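Local structure of ribonucleoside-diphosphate reductase (Pseudomonas aeruginosa, 5IM3) at residues Thr357-Asn362 with Pro368-Cys373; Ser372-Thr377 with Ala393-Phe398; Val601-Ser606 with Asn650-His655. The protein probably converts ribonucleoside diphosphates into deoxyribonucleoside diphosphates for DNA synthesis, with thioredoxin as reductant, and is an allosteric enzyme that binds dATP. All blocks are in the same frame, centred on the assembly; numbering follows the deposited sequence.

Contact 1. Residues Thr357-Asn362 with Pro368-Cys373; sequences TPTLFN and PQLSSC
Asn362, on the last turn of helix 357-362, reaches across to the backbone of Gln369. With chi1 at -66°, its CG leaves anti to its own carbonyl carbon. From the root outward, Asn362 CB lies 3.4 Å from Gln369 O and 4.2 Å from Pro368 CB, CG stays beside the same carbonyl, and the amide nitrogen makes the bond: Asn362 ND2 donates to Gln369 O over 2.6 Å, nearly straight at 168°. The carbonyl lies close to the plane of the asparagine amide, whereas the donor sits somewhat tilted from the carbonyl's own plane. The helix ends here, and the chain returns along its flank before entering strand 373-377, a strand of the ten-stranded alpha-beta barrel; Cys373 at its start is in a disulfide with Cys602. One residue beyond Gln369, a second carbonyl is taken by Thr359 OG1, which donates to Leu370 O at 3.0 Å. Pro358 CG packs on Leu370 O at 3.4 Å, and the same carbon lies 3.5 Å from Ser372 OG. Next to them, Leu370 CD2 rests 3.9 Å from Thr359 CA, while Val637 of helix 620-640 packs against both Thr359 and Leu370.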
ATOM      1  N   THR A 357      43.174  15.023  13.575  1.00 52.69           N
ATOM      2  CA  THR A 357      42.899  14.575  14.939  1.00 53.75           C
ATOM      3  C   THR A 357      44.014  13.726  15.538  1.00 52.19           C
ATOM      4  O   THR A 357      44.402  13.988  16.688  1.00 52.03           O
ATOM      5  CB  THR A 357      41.558  13.825  14.932  1.00 55.81           C
ATOM      6  OG1 THR A 357      40.487  14.778  15.013  1.00 57.72           O
ATOM      7  CG2 THR A 357      41.447  12.839  16.090  1.00 55.24           C
ATOM      8  N   PRO A 358      44.560  12.713  14.856  1.00 47.63           N
ATOM      9  CA  PRO A 358      45.630  11.928  15.497  1.00 50.37           C
ATOM     10  C   PRO A 358      46.895  12.728  15.744  1.00 47.67           C
ATOM     11  O   PRO A 358      47.548  12.533  16.775  1.00 47.91           O
ATOM     12  CB  PRO A 358      45.862  10.767  14.513  1.00 48.78           C
ATOM     13  CG  PRO A 358      45.356  11.255  13.217  1.00 52.20           C
ATOM     14  CD  PRO A 358      44.203  12.169  13.535  1.00 50.34           C
ATOM     15  N   THR A 359      47.270  13.625  14.830  1.00 42.14           N
ATOM     16  CA  THR A 359      48.433  14.468  15.077  1.00 44.46           C
ATOM     17  C   THR A 359      48.213  15.330  16.313  1.00 44.66           C
ATOM     18  O   THR A 359      49.047  15.355  17.224  1.00 44.90           O
ATOM     19  CB  THR A 359      48.734  15.341  13.857  1.00 44.78           C
ATOM     20  OG1 THR A 359      49.159  14.513  12.769  1.00 43.02           O
ATOM     21  CG2 THR A 359      49.835  16.348  14.165  1.00 43.35           C
ATOM     22  N   LEU A 360      47.076  16.027  16.370  1.00 45.56           N
ATOM     23  CA  LEU A 360      46.768  16.857  17.530  1.00 47.30           C
ATOM     24  C   LEU A 360      46.846  16.065  18.826  1.00 50.46           C
ATOM     25  O   LEU A 360      47.312  16.578  19.850  1.00 47.91           O
ATOM     26  CB  LEU A 360      45.377  17.470  17.373  1.00 48.57           C
ATOM     27  CG  LEU A 360      45.232  18.547  16.299  1.00 49.13           C
ATOM     28  CD1 LEU A 360      43.794  19.006  16.243  1.00 47.92           C
ATOM     29  CD2 LEU A 360      46.173  19.721  16.576  1.00 49.42           C
ATOM     30  N   PHE A 361      46.403  14.807  18.801  1.00 49.20           N
ATOM     31  CA  PHE A 361      46.306  14.037  20.032  1.00 51.69           C
ATOM     32  C   PHE A 361      47.649  13.454  20.460  1.00 51.44           C
ATOM     33  O   PHE A 361      47.928  13.370  21.663  1.00 49.15           O
ATOM     34  CB  PHE A 361      45.280  12.915  19.863  1.00 54.77           C
ATOM     35  CG  PHE A 361      44.878  12.269  21.155  1.00 58.84           C
ATOM     36  CD1 PHE A 361      45.528  11.135  21.612  1.00 61.96           C
ATOM     37  CD2 PHE A 361      43.853  12.800  21.919  1.00 60.58           C
ATOM     38  CE1 PHE A 361      45.162  10.538  22.806  1.00 64.31           C
ATOM     39  CE2 PHE A 361      43.484  12.210  23.115  1.00 62.96           C
ATOM     40  CZ  PHE A 361      44.138  11.077  23.558  1.00 64.42           C
ATOM     41  N   ASN A 362      48.495  13.057  19.508  1.00 47.48           N
ATOM     42  CA  ASN A 362      49.674  12.266  19.824  1.00 46.38           C
ATOM     43  C   ASN A 362      50.998  12.978  19.603  1.00 42.21           C
ATOM     44  O   ASN A 362      52.005  12.533  20.156  1.00 42.83           O
ATOM     45  CB  ASN A 362      49.673  10.973  19.000  1.00 43.94           C
ATOM     46  CG  ASN A 362      48.532  10.062  19.375  1.00 46.66           C
ATOM     47  OD1 ASN A 362      48.197   9.921  20.551  1.00 46.99           O
ATOM     48  ND2 ASN A 362      47.917   9.449  18.377  1.00 45.72           N
ATOM     49  N   PRO A 368      54.453   8.322  18.889  1.00 62.64           N
ATOM     50  CA  PRO A 368      53.246   9.063  18.497  1.00 57.04           C
ATOM     51  C   PRO A 368      52.585   8.468  17.262  1.00 56.96           C
ATOM     52  O   PRO A 368      53.218   8.306  16.217  1.00 58.13           O
ATOM     53  CB  PRO A 368      53.777  10.472  18.215  1.00 61.41           C
ATOM     54  CG  PRO A 368      55.197  10.251  17.781  1.00 61.61           C
ATOM     55  CD  PRO A 368      55.690   9.020  18.496  1.00 61.70           C
ATOM     56  N   GLN A 369      51.300   8.151  17.388  1.00 54.04           N
ATOM     57  CA  GLN A 369      50.480   7.764  16.242  1.00 56.12           C
ATOM     58  C   GLN A 369      49.933   9.042  15.616  1.00 51.43           C
ATOM     59  O   GLN A 369      48.870   9.540  15.992  1.00 46.99           O
ATOM     60  CB  GLN A 369      49.368   6.818  16.677  1.00 58.94           C
ATOM     61  CG  GLN A 369      48.467   6.351  15.549  1.00 62.86           C
ATOM     62  CD  GLN A 369      48.774   4.939  15.096  1.00 67.76           C
ATOM     63  OE1 GLN A 369      49.874   4.418  15.316  1.00 69.28           O
ATOM     64  NE2 GLN A 369      47.792   4.305  14.462  1.00 67.19           N
ATOM     65  N   LEU A 370      50.670   9.579  14.641  1.00 49.76           N
ATOM     66  CA  LEU A 370      50.299  10.831  13.990  1.00 50.49           C
ATOM     67  C   LEU A 370      49.358  10.641  12.809  1.00 53.93           C
ATOM     68  O   LEU A 370      48.681  11.599  12.416  1.00 53.19           O
ATOM     69  CB  LEU A 370      51.556  11.570  13.515  1.00 49.19           C
ATOM     70  CG  LEU A 370      52.558  11.926  14.616  1.00 49.22           C
ATOM     71  CD1 LEU A 370      53.734  12.686  14.034  1.00 49.78           C
ATOM     72  CD2 LEU A 370      51.895  12.731  15.722  1.00 47.87           C
ATOM     73  N   SER A 371      49.299   9.441  12.239  1.00 60.77           N
ATOM     74  CA  SER A 371      48.384   9.126  11.154  1.00 62.59           C
ATOM     75  C   SER A 371      47.632   7.856  11.511  1.00 63.99           C
ATOM     76  O   SER A 371      48.223   6.903  12.030  1.00 67.36           O
ATOM     77  CB  SER A 371      49.128   8.943   9.827  1.00 64.38           C
ATOM     78  OG  SER A 371      49.898  10.090   9.514  1.00 66.33           O
ATOM     79  N   SER A 372      46.327   7.840  11.233  1.00 62.77           N
ATOM     80  CA  SER A 372      45.491   6.715  11.634  1.00 62.61           C
ATOM     81  C   SER A 372      44.553   6.272  10.514  1.00 58.16           C
ATOM     82  O   SER A 372      43.461   5.763  10.783  1.00 61.98           O
ATOM     83  CB  SER A 372      44.684   7.068  12.885  1.00 62.70           C
ATOM     84  OG  SER A 372      43.785   8.132  12.626  1.00 64.24           O
ATOM     85  N   CYS A 373      44.975   6.450   9.257  0.57 51.43           N
ATOM     86  CA  CYS A 373      44.183   6.143   8.069  0.57 49.90           C
ATOM     87  C   CYS A 373      45.023   5.275   7.142  0.57 49.84           C
ATOM     88  O   CYS A 373      46.142   5.658   6.787  0.57 48.95           O
ATOM     89  CB  CYS A 373      43.755   7.439   7.359  0.57 50.71           C
ATOM     90  SG  CYS A 373      43.101   7.309   5.642  0.57 50.60           S
TER

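Contact 2. Residues Ser372-Thr377 with Ala393-Phe398; sequences SCYLTT and AMLSKF. With DTP (2'-deoxyadenosine 5'-triphosphate), chain F.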
ATOM      1  N   SER A 372      46.327   7.840  11.233  1.00 62.77           N
ATOM      2  CA  SER A 372      45.491   6.715  11.634  1.00 62.61           C
ATOM      3  C   SER A 372      44.553   6.272  10.514  1.00 58.16           C
ATOM      4  O   SER A 372      43.461   5.763  10.783  1.00 61.98           O
ATOM      5  CB  SER A 372      44.684   7.068  12.885  1.00 62.70           C
ATOM      6  OG  SER A 372      43.785   8.132  12.626  1.00 64.24           O
ATOM      7  N   CYS A 373      44.975   6.450   9.257  0.57 51.43           N
ATOM      8  CA  CYS A 373      44.183   6.143   8.069  0.57 49.90           C
ATOM      9  C   CYS A 373      45.023   5.275   7.142  0.57 49.84           C
ATOM     10  O   CYS A 373      46.142   5.658   6.787  0.57 48.95           O
ATOM     11  CB  CYS A 373      43.755   7.439   7.359  0.57 50.71           C
ATOM     12  SG  CYS A 373      43.101   7.309   5.642  0.57 50.60           S
ATOM     13  N   TYR A 374      44.491   4.115   6.748  1.00 45.21           N
ATOM     14  CA  TYR A 374      45.277   3.154   5.981  1.00 43.56           C
ATOM     15  C   TYR A 374      44.447   2.508   4.884  1.00 39.84           C
ATOM     16  O   TYR A 374      43.223   2.397   4.987  1.00 36.36           O
ATOM     17  CB  TYR A 374      45.842   2.042   6.878  1.00 41.46           C
ATOM     18  CG  TYR A 374      46.496   2.535   8.144  1.00 43.05           C
ATOM     19  CD1 TYR A 374      47.838   2.882   8.168  1.00 44.14           C
ATOM     20  CD2 TYR A 374      45.767   2.651   9.316  1.00 41.55           C
ATOM     21  CE1 TYR A 374      48.434   3.332   9.330  1.00 45.49           C
ATOM     22  CE2 TYR A 374      46.348   3.096  10.474  1.00 41.87           C
ATOM     23  CZ  TYR A 374      47.680   3.438  10.480  1.00 45.45           C
ATOM     24  OH  TYR A 374      48.245   3.882  11.647  1.00 46.86           O
ATOM     25  N   LEU A 375      45.144   2.063   3.836  1.00 42.97           N
ATOM     26  CA  LEU A 375      44.562   1.309   2.736  1.00 44.43           C
ATOM     27  C   LEU A 375      45.338   0.011   2.565  1.00 47.34           C
ATOM     28  O   LEU A 375      46.572   0.005   2.620  1.00 47.24           O
ATOM     29  CB  LEU A 375      44.589   2.094   1.412  1.00 43.39           C
ATOM     30  CG  LEU A 375      43.770   3.386   1.306  1.00 46.54           C
ATOM     31  CD1 LEU A 375      44.446   4.554   2.021  1.00 44.77           C
ATOM     32  CD2 LEU A 375      43.531   3.724  -0.163  1.00 47.22           C
ATOM     33  N   THR A 376      44.613  -1.085   2.353  1.00 43.85           N
ATOM     34  CA  THR A 376      45.220  -2.394   2.163  1.00 43.76           C
ATOM     35  C   THR A 376      44.582  -3.085   0.969  1.00 44.14           C
ATOM     36  O   THR A 376      43.505  -2.709   0.502  1.00 46.44           O
ATOM     37  CB  THR A 376      45.062  -3.292   3.399  1.00 42.55           C
ATOM     38  OG1 THR A 376      43.698  -3.720   3.510  1.00 40.00           O
ATOM     39  CG2 THR A 376      45.469  -2.556   4.672  1.00 40.19           C
ATOM     40  N   THR A 377      45.270  -4.115   0.484  1.00 44.89           N
ATOM     41  CA  THR A 377      44.750  -5.003  -0.547  1.00 47.39           C
ATOM     42  C   THR A 377      44.948  -6.433  -0.068  1.00 47.58           C
ATOM     43  O   THR A 377      46.018  -6.774   0.446  1.00 46.66           O
ATOM     44  CB  THR A 377      45.445  -4.765  -1.896  1.00 47.46           C
ATOM     45  OG1 THR A 377      44.939  -5.687  -2.867  1.00 51.92           O
ATOM     46  CG2 THR A 377      46.957  -4.927  -1.780  1.00 48.37           C
ATOM     47  N   ALA A 393      43.517  -5.682  12.613  1.00 38.20           N
ATOM     48  CA  ALA A 393      43.466  -5.583  14.066  1.00 39.53           C
ATOM     49  C   ALA A 393      44.568  -4.669  14.591  1.00 36.05           C
ATOM     50  O   ALA A 393      44.314  -3.799  15.430  1.00 40.02           O
ATOM     51  CB  ALA A 393      43.565  -6.975  14.689  1.00 36.72           C
ATOM     52  N   MET A 394      45.802  -4.841  14.098  1.00 38.56           N
ATOM     53  CA  MET A 394      46.920  -4.039  14.601  1.00 43.63           C
ATOM     54  C   MET A 394      46.753  -2.566  14.251  1.00 44.81           C
ATOM     55  O   MET A 394      47.007  -1.691  15.087  1.00 46.02           O
ATOM     56  CB  MET A 394      48.244  -4.560  14.037  1.00 44.19           C
ATOM     57  CG  MET A 394      48.588  -5.987  14.431  1.00 47.84           C
ATOM     58  SD  MET A 394      48.552  -6.259  16.208  1.00 50.68           S
ATOM     59  CE  MET A 394      46.941  -6.966  16.406  1.00 49.11           C
ATOM     60  N   LEU A 395      46.341  -2.272  13.017  1.00 47.15           N
ATOM     61  CA  LEU A 395      46.177  -0.887  12.594  1.00 49.18           C
ATOM     62  C   LEU A 395      45.035  -0.204  13.335  1.00 51.16           C
ATOM     63  O   LEU A 395      45.059   1.018  13.514  1.00 55.70           O
ATOM     64  CB  LEU A 395      45.945  -0.839  11.084  1.00 48.47           C
ATOM     65  CG  LEU A 395      47.108  -1.371  10.244  1.00 49.10           C
ATOM     66  CD1 LEU A 395      46.697  -1.565   8.792  1.00 49.77           C
ATOM     67  CD2 LEU A 395      48.296  -0.431  10.331  1.00 50.77           C
ATOM     68  N   SER A 396      44.040  -0.968  13.774  1.00 53.54           N
ATOM     69  CA  SER A 396      42.892  -0.443  14.497  1.00 53.71           C
ATOM     70  C   SER A 396      43.115  -0.382  15.999  1.00 55.59           C
ATOM     71  O   SER A 396      42.239   0.104  16.721  1.00 59.19           O
ATOM     72  CB  SER A 396      41.658  -1.305  14.213  1.00 50.88           C
ATOM     73  OG  SER A 396      41.318  -1.260  12.845  1.00 50.98           O
ATOM     74  N   LYS A 397      44.256  -0.871  16.486  1.00 55.75           N
ATOM     75  CA  LYS A 397      44.501  -0.920  17.921  1.00 59.28           C
ATOM     76  C   LYS A 397      44.395   0.455  18.574  1.00 62.23           C
ATOM     77  O   LYS A 397      44.108   0.535  19.775  1.00 63.54           O
ATOM     78  CB  LYS A 397      45.880  -1.539  18.178  1.00 61.29           C
ATOM     79  CG  LYS A 397      46.211  -1.788  19.641  1.00 65.15           C
ATOM     80  CD  LYS A 397      47.457  -2.646  19.780  1.00 67.84           C
ATOM     81  CE  LYS A 397      47.826  -2.853  21.235  1.00 75.54           C
ATOM     82  NZ  LYS A 397      48.898  -3.868  21.374  1.00 83.21           N
ATOM     83  N   PHE A 398      44.602   1.535  17.817  1.00 61.80           N
ATOM     84  CA  PHE A 398      44.492   2.895  18.338  1.00 64.70           C
ATOM     85  C   PHE A 398      43.606   3.747  17.432  1.00 67.10           C
ATOM     86  O   PHE A 398      43.988   4.826  16.973  1.00 66.47           O
ATOM     87  CB  PHE A 398      45.872   3.533  18.498  1.00 69.16           C
ATOM     88  CG  PHE A 398      46.906   2.612  19.092  1.00 67.59           C
ATOM     89  CD1 PHE A 398      46.881   2.288  20.440  1.00 67.47           C
ATOM     90  CD2 PHE A 398      47.910   2.077  18.301  1.00 66.80           C
ATOM     91  CE1 PHE A 398      47.836   1.440  20.982  1.00 67.68           C
ATOM     92  CE2 PHE A 398      48.862   1.230  18.837  1.00 67.34           C
ATOM     93  CZ  PHE A 398      48.824   0.912  20.179  1.00 67.70           C
TER
HETATM   94  PG  DTP F1004      50.305  -4.152  27.503  1.00 83.07           P
HETATM   95  O1G DTP F1004      48.980  -3.529  27.821  1.00 83.80           O
HETATM   96  O2G DTP F1004      50.434  -5.585  28.030  1.00 81.78           O
HETATM   97  O3G DTP F1004      51.498  -3.340  28.028  1.00 85.57           O
HETATM   98  PB  DTP F1004      50.912  -5.432  24.947  1.00 61.83           P
HETATM   99  O1B DTP F1004      51.565  -4.910  23.723  1.00 64.26           O
HETATM  100  O2B DTP F1004      51.812  -6.424  25.672  1.00 64.94           O
HETATM  101  O3B DTP F1004      50.537  -4.236  25.929  1.00 73.59           O
HETATM  102  PA  DTP F1004      48.249  -5.669  23.810  1.00 44.31           P
HETATM  103  O1A DTP F1004      48.490  -5.771  22.358  1.00 39.21           O
HETATM  104  O2A DTP F1004      48.003  -4.203  24.176  1.00 54.55           O
HETATM  105  O3A DTP F1004      49.545  -6.166  24.588  1.00 57.65           O
HETATM  106  O5' DTP F1004      47.029  -6.518  24.355  1.00 44.49           O
HETATM  107  C5' DTP F1004      46.811  -6.845  25.742  1.00 43.51           C
HETATM  108  C4' DTP F1004      45.379  -7.288  25.888  1.00 46.77           C
HETATM  109  O4' DTP F1004      44.505  -6.192  25.539  1.00 46.22           O
HETATM  110  C3' DTP F1004      44.966  -8.468  25.006  1.00 45.22           C
HETATM  111  O3' DTP F1004      44.062  -9.314  25.717  1.00 43.65           O
HETATM  112  C2' DTP F1004      44.280  -7.790  23.828  1.00 46.05           C
HETATM  113  C1' DTP F1004      43.654  -6.564  24.468  1.00 46.72           C
HETATM  114  N9  DTP F1004      43.526  -5.421  23.574  1.00 49.55           N
HETATM  115  C8  DTP F1004      44.540  -4.629  23.102  1.00 48.93           C
HETATM  116  N7  DTP F1004      44.146  -3.694  22.272  1.00 47.10           N
HETATM  117  C5  DTP F1004      42.774  -3.880  22.195  1.00 49.08           C
HETATM  118  C6  DTP F1004      41.766  -3.214  21.474  1.00 49.33           C
HETATM  119  N6  DTP F1004      41.996  -2.188  20.651  1.00 49.84           N
HETATM  120  N1  DTP F1004      40.496  -3.649  21.624  1.00 48.88           N
HETATM  121  C2  DTP F1004      40.262  -4.680  22.441  1.00 49.30           C
HETATM  122  N3  DTP F1004      41.129  -5.389  23.165  1.00 49.47           N
HETATM  123  C4  DTP F1004      42.378  -4.937  22.996  1.00 49.29           C
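Thr376 OG1 is gripped from outside the contact, by a hydrogen bond with Asn404 OD1 and a weak one to Gly403 O, both on strand 401-405. The methyl carbon of Thr376 is what meets the helix: its CG2 lies 4.4 Å from Leu395 CD1. Two residues earlier on the same strand, Tyr374 makes the larger contact. One face of its ring receives Leu395 CD2, which sits over the ring centre, 3.8 Å from the centroid and only 5° off the normal, a CH-pi contact with the methyl almost squarely above the ring. The other branch stays nearer the ring's root, with Leu395 CD1 4.2 Å from Tyr374 CB, and Leu395 CB comes within 3.9 Å of Tyr374 CD2, so the leucine spans the face from its rim to its middle. Chi1 of -63° turns Leu395 CG anti to its carbonyl carbon and brings both methyls onto the strand. This is the packing of a beta-alpha-beta unit of the barrel: strand 373-377, helix 382-395, then the parallel neighbour 401-405, whose Leu402 touches both Tyr374 and Leu395. Past the helix, Lys397 runs out fully extended, its CG 3.8 Å above the ring plane of Phe398 and 3.8 Å from N7 of the bound dATP. Its amine is modelled too close to the alpha-phosphate for the detail there to be trusted. Asp380 and Leu382 of the second subunit hydrogen-bond to this nucleotide, which therefore lies at the subunit interface, as at the specificity site of related reductases.

Contact 3. Residues Val601-Ser606 with Asn650-His655; sequences VCNLGS and NSNFKH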
ATOM      1  N   VAL A 601      49.352   4.988   3.888  1.00 43.25           N
ATOM      2  CA  VAL A 601      49.068   5.752   5.097  1.00 45.10           C
ATOM      3  C   VAL A 601      48.634   7.152   4.684  1.00 46.39           C
ATOM      4  O   VAL A 601      49.311   7.802   3.879  1.00 45.62           O
ATOM      5  CB  VAL A 601      50.297   5.823   6.024  1.00 48.47           C
ATOM      6  CG1 VAL A 601      49.907   6.381   7.386  1.00 48.26           C
ATOM      7  CG2 VAL A 601      50.953   4.457   6.164  1.00 47.23           C
ATOM      8  N   CYS A 602      47.517   7.620   5.242  1.00 44.97           N
ATOM      9  CA  CYS A 602      47.010   8.958   4.955  1.00 46.54           C
ATOM     10  C   CYS A 602      47.480   9.915   6.045  1.00 46.21           C
ATOM     11  O   CYS A 602      47.106   9.765   7.215  1.00 47.59           O
ATOM     12  CB  CYS A 602      45.486   8.978   4.865  1.00 49.32           C
ATOM     13  SG  CYS A 602      44.725   7.398   4.403  1.00 50.27           S
ATOM     14  N   ASN A 603      48.290  10.892   5.660  1.00 43.40           N
ATOM     15  CA  ASN A 603      48.792  11.918   6.569  1.00 45.90           C
ATOM     16  C   ASN A 603      48.107  13.232   6.193  1.00 45.39           C
ATOM     17  O   ASN A 603      48.342  13.770   5.104  1.00 42.78           O
ATOM     18  CB  ASN A 603      50.315  12.004   6.476  1.00 44.65           C
ATOM     19  CG  ASN A 603      50.968  10.629   6.308  1.00 43.42           C
ATOM     20  OD1 ASN A 603      51.026   9.833   7.248  1.00 39.76           O
ATOM     21  ND2 ASN A 603      51.458  10.348   5.104  1.00 42.69           N
ATOM     22  N   LEU A 604      47.251  13.742   7.087  1.00 43.12           N
ATOM     23  CA  LEU A 604      46.213  14.693   6.707  1.00 44.31           C
ATOM     24  C   LEU A 604      46.236  15.959   7.551  1.00 43.79           C
ATOM     25  O   LEU A 604      46.606  15.948   8.728  1.00 43.82           O
ATOM     26  CB  LEU A 604      44.822  14.063   6.831  1.00 42.35           C
ATOM     27  CG  LEU A 604      44.590  12.787   6.033  1.00 43.82           C
ATOM     28  CD1 LEU A 604      43.204  12.223   6.336  1.00 41.51           C
ATOM     29  CD2 LEU A 604      44.766  13.054   4.545  1.00 44.81           C
ATOM     30  N   GLY A 605      45.796  17.048   6.923  1.00 44.68           N
ATOM     31  CA  GLY A 605      45.560  18.325   7.574  1.00 46.36           C
ATOM     32  C   GLY A 605      44.727  19.185   6.652  1.00 45.58           C
ATOM     33  O   GLY A 605      44.577  18.885   5.465  1.00 43.59           O
ATOM     34  N   SER A 606      44.182  20.272   7.201  1.00 44.91           N
ATOM     35  CA  SER A 606      43.214  21.067   6.454  1.00 45.22           C
ATOM     36  C   SER A 606      43.445  22.559   6.627  1.00 45.80           C
ATOM     37  O   SER A 606      43.633  23.048   7.745  1.00 45.11           O
ATOM     38  CB  SER A 606      41.786  20.714   6.873  1.00 45.62           C
ATOM     39  OG  SER A 606      41.409  19.461   6.329  1.00 45.40           O
ATOM     40  N   ASN A 650      57.033   1.244   5.158  1.00 49.99           N
ATOM     41  CA  ASN A 650      57.649   1.088   3.845  1.00 49.85           C
ATOM     42  C   ASN A 650      57.022   2.027   2.819  1.00 47.14           C
ATOM     43  O   ASN A 650      57.731   2.698   2.064  1.00 48.35           O
ATOM     44  CB  ASN A 650      57.530  -0.369   3.391  1.00 48.60           C
ATOM     45  CG  ASN A 650      58.236  -0.628   2.080  1.00 49.50           C
ATOM     46  OD1 ASN A 650      59.342  -0.140   1.851  1.00 52.28           O
ATOM     47  ND2 ASN A 650      57.593  -1.389   1.205  1.00 50.51           N
ATOM     48  N   SER A 651      55.689   2.087   2.772  1.00 44.24           N
ATOM     49  CA  SER A 651      55.033   2.902   1.754  1.00 45.58           C
ATOM     50  C   SER A 651      55.173   4.390   2.056  1.00 45.65           C
ATOM     51  O   SER A 651      55.327   5.204   1.139  1.00 46.37           O
ATOM     52  CB  SER A 651      53.556   2.536   1.651  1.00 44.25           C
ATOM     53  OG  SER A 651      52.843   3.036   2.764  1.00 42.00           O
ATOM     54  N   ASN A 652      55.096   4.768   3.330  1.00 43.60           N
ATOM     55  CA  ASN A 652      55.223   6.178   3.677  1.00 46.74           C
ATOM     56  C   ASN A 652      56.623   6.691   3.369  1.00 47.28           C
ATOM     57  O   ASN A 652      56.776   7.771   2.792  1.00 44.20           O
ATOM     58  CB  ASN A 652      54.882   6.390   5.151  1.00 45.35           C
ATOM     59  CG  ASN A 652      53.630   7.222   5.353  1.00 44.96           C
ATOM     60  OD1 ASN A 652      52.838   7.424   4.428  1.00 44.04           O
ATOM     61  ND2 ASN A 652      53.438   7.700   6.574  1.00 46.26           N
ATOM     62  N   PHE A 653      57.655   5.915   3.717  1.00 51.93           N
ATOM     63  CA  PHE A 653      59.030   6.335   3.453  1.00 53.78           C
ATOM     64  C   PHE A 653      59.352   6.317   1.965  1.00 54.06           C
ATOM     65  O   PHE A 653      60.124   7.157   1.492  1.00 53.91           O
ATOM     66  CB  PHE A 653      60.018   5.434   4.201  1.00 56.41           C
ATOM     67  CG  PHE A 653      60.104   5.699   5.685  1.00 59.08           C
ATOM     68  CD1 PHE A 653      59.217   6.556   6.318  1.00 59.13           C
ATOM     69  CD2 PHE A 653      61.095   5.091   6.446  1.00 62.41           C
ATOM     70  CE1 PHE A 653      59.311   6.794   7.679  1.00 60.32           C
ATOM     71  CE2 PHE A 653      61.192   5.325   7.805  1.00 62.06           C
ATOM     72  CZ  PHE A 653      60.300   6.176   8.423  1.00 60.31           C
ATOM     73  N   LYS A 654      58.777   5.372   1.214  1.00 53.71           N
ATOM     74  CA  LYS A 654      59.091   5.253  -0.207  1.00 55.08           C
ATOM     75  C   LYS A 654      58.489   6.403  -1.004  1.00 52.63           C
ATOM     76  O   LYS A 654      59.160   7.002  -1.852  1.00 52.52           O
ATOM     77  CB  LYS A 654      58.578   3.916  -0.746  1.00 55.17           C
ATOM     78  CG  LYS A 654      59.639   2.847  -0.961  1.00 58.56           C
ATOM     79  CD  LYS A 654      58.983   1.493  -1.217  1.00 57.69           C
ATOM     80  CE  LYS A 654      59.970   0.466  -1.736  1.00 62.94           C
ATOM     81  NZ  LYS A 654      60.306   0.683  -3.173  1.00 65.24           N
ATOM     82  N   HIS A 655      57.219   6.727  -0.741  1.00 50.29           N
ATOM     83  CA  HIS A 655      56.444   7.614  -1.598  1.00 50.88           C
ATOM     84  C   HIS A 655      56.072   8.937  -0.949  1.00 47.63           C
ATOM     85  O   HIS A 655      55.772   9.894  -1.669  1.00 45.31           O
ATOM     86  CB  HIS A 655      55.153   6.910  -2.045  1.00 48.80           C
ATOM     87  CG  HIS A 655      55.363   5.501  -2.501  1.00 50.39           C
ATOM     88  ND1 HIS A 655      56.221   5.172  -3.529  1.00 52.46           N
ATOM     89  CD2 HIS A 655      54.832   4.333  -2.066  1.00 49.55           C
ATOM     90  CE1 HIS A 655      56.208   3.863  -3.708  1.00 52.50           C
ATOM     91  NE2 HIS A 655      55.373   3.331  -2.833  1.00 51.52           N
TER
HETATM   92  O   HOH W   1      51.780   5.673   2.469  1.00 39.72           O
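Chi1 of -38° swings Asn603 CG to the side of its own backbone N, and chi1 of -114° sets Asn652 away from any staggered position; together these torsions bring the two amide ends together from opposite directions, their planes turned 46° apart. Each carbonyl faces the other's nitrogen. Asn652 ND2 donates to Asn603 OD1 at 3.3 Å in a nearly straight bond, with the acceptor near the plane of the donating amide, while the return bond from Asn603 ND2 to Asn652 OD1, also 3.3 Å, is weak. Each amide has other partners: Asn603 ND2 also binds Pro657 O, Asn603 OD1 takes a bond with Ser371 OG, and Asn652 ND2 has a further partner in Tyr643 OH. The carbonyl Pro657 O calls for a donor and so supports the placing of Asn603 ND2; the reciprocal pair then orients Asn652.

Beside the amides, a single water joins backbone and helix. It accepts from Val601 N at 2.9 Å and donates to Asn652 OD1 at 2.8 Å and to Ser651 OG at 2.9 Å, so Asn652 OD1 receives two donors, the water and, weakly, Asn603 ND2. Ser651 OG, which accepts from the water, has two carbonyls, Ile599 O and Ala648 O, within reach of its one proton, Ile599 O being the stronger partner. Val601 lays its aliphatic side chain against these polar ends, its CB 3.4 Å from Asn652 OD1 and its CG2 4.1 Å from Ser651 OG. All four touching residues are buried.

Helix 646-655 thus packs against strand 600-608, which pairs with strand 373-377 and, in parallel, with strand 659-663; the chain between those two parallel strands runs through helices 620-640 and 646-655, and Val637 and Ile638 of the former lie against Asn603.

How the contacts relate
From the N terminus, contact 1 comes first: it closes the short loop between helix 357-362 and the approach to strand 373-377. Contact 2 starts where it ends, sharing Ser372 and Cys373, and closes the longer excursion through helix 382-395. Contact 3 lies in series far downstream, closing the span from strand 600-608 to helix 646-655. None of the three encloses or crosses another. In space they meet along strands 373-377 and 600-608, antiparallel neighbours in the barrel sheet. The Cys373-Cys602 disulfide, probably the redox-active pair of this family, joins these strands, and Tyr374 of contact 2 packs on Val601 of contact 3.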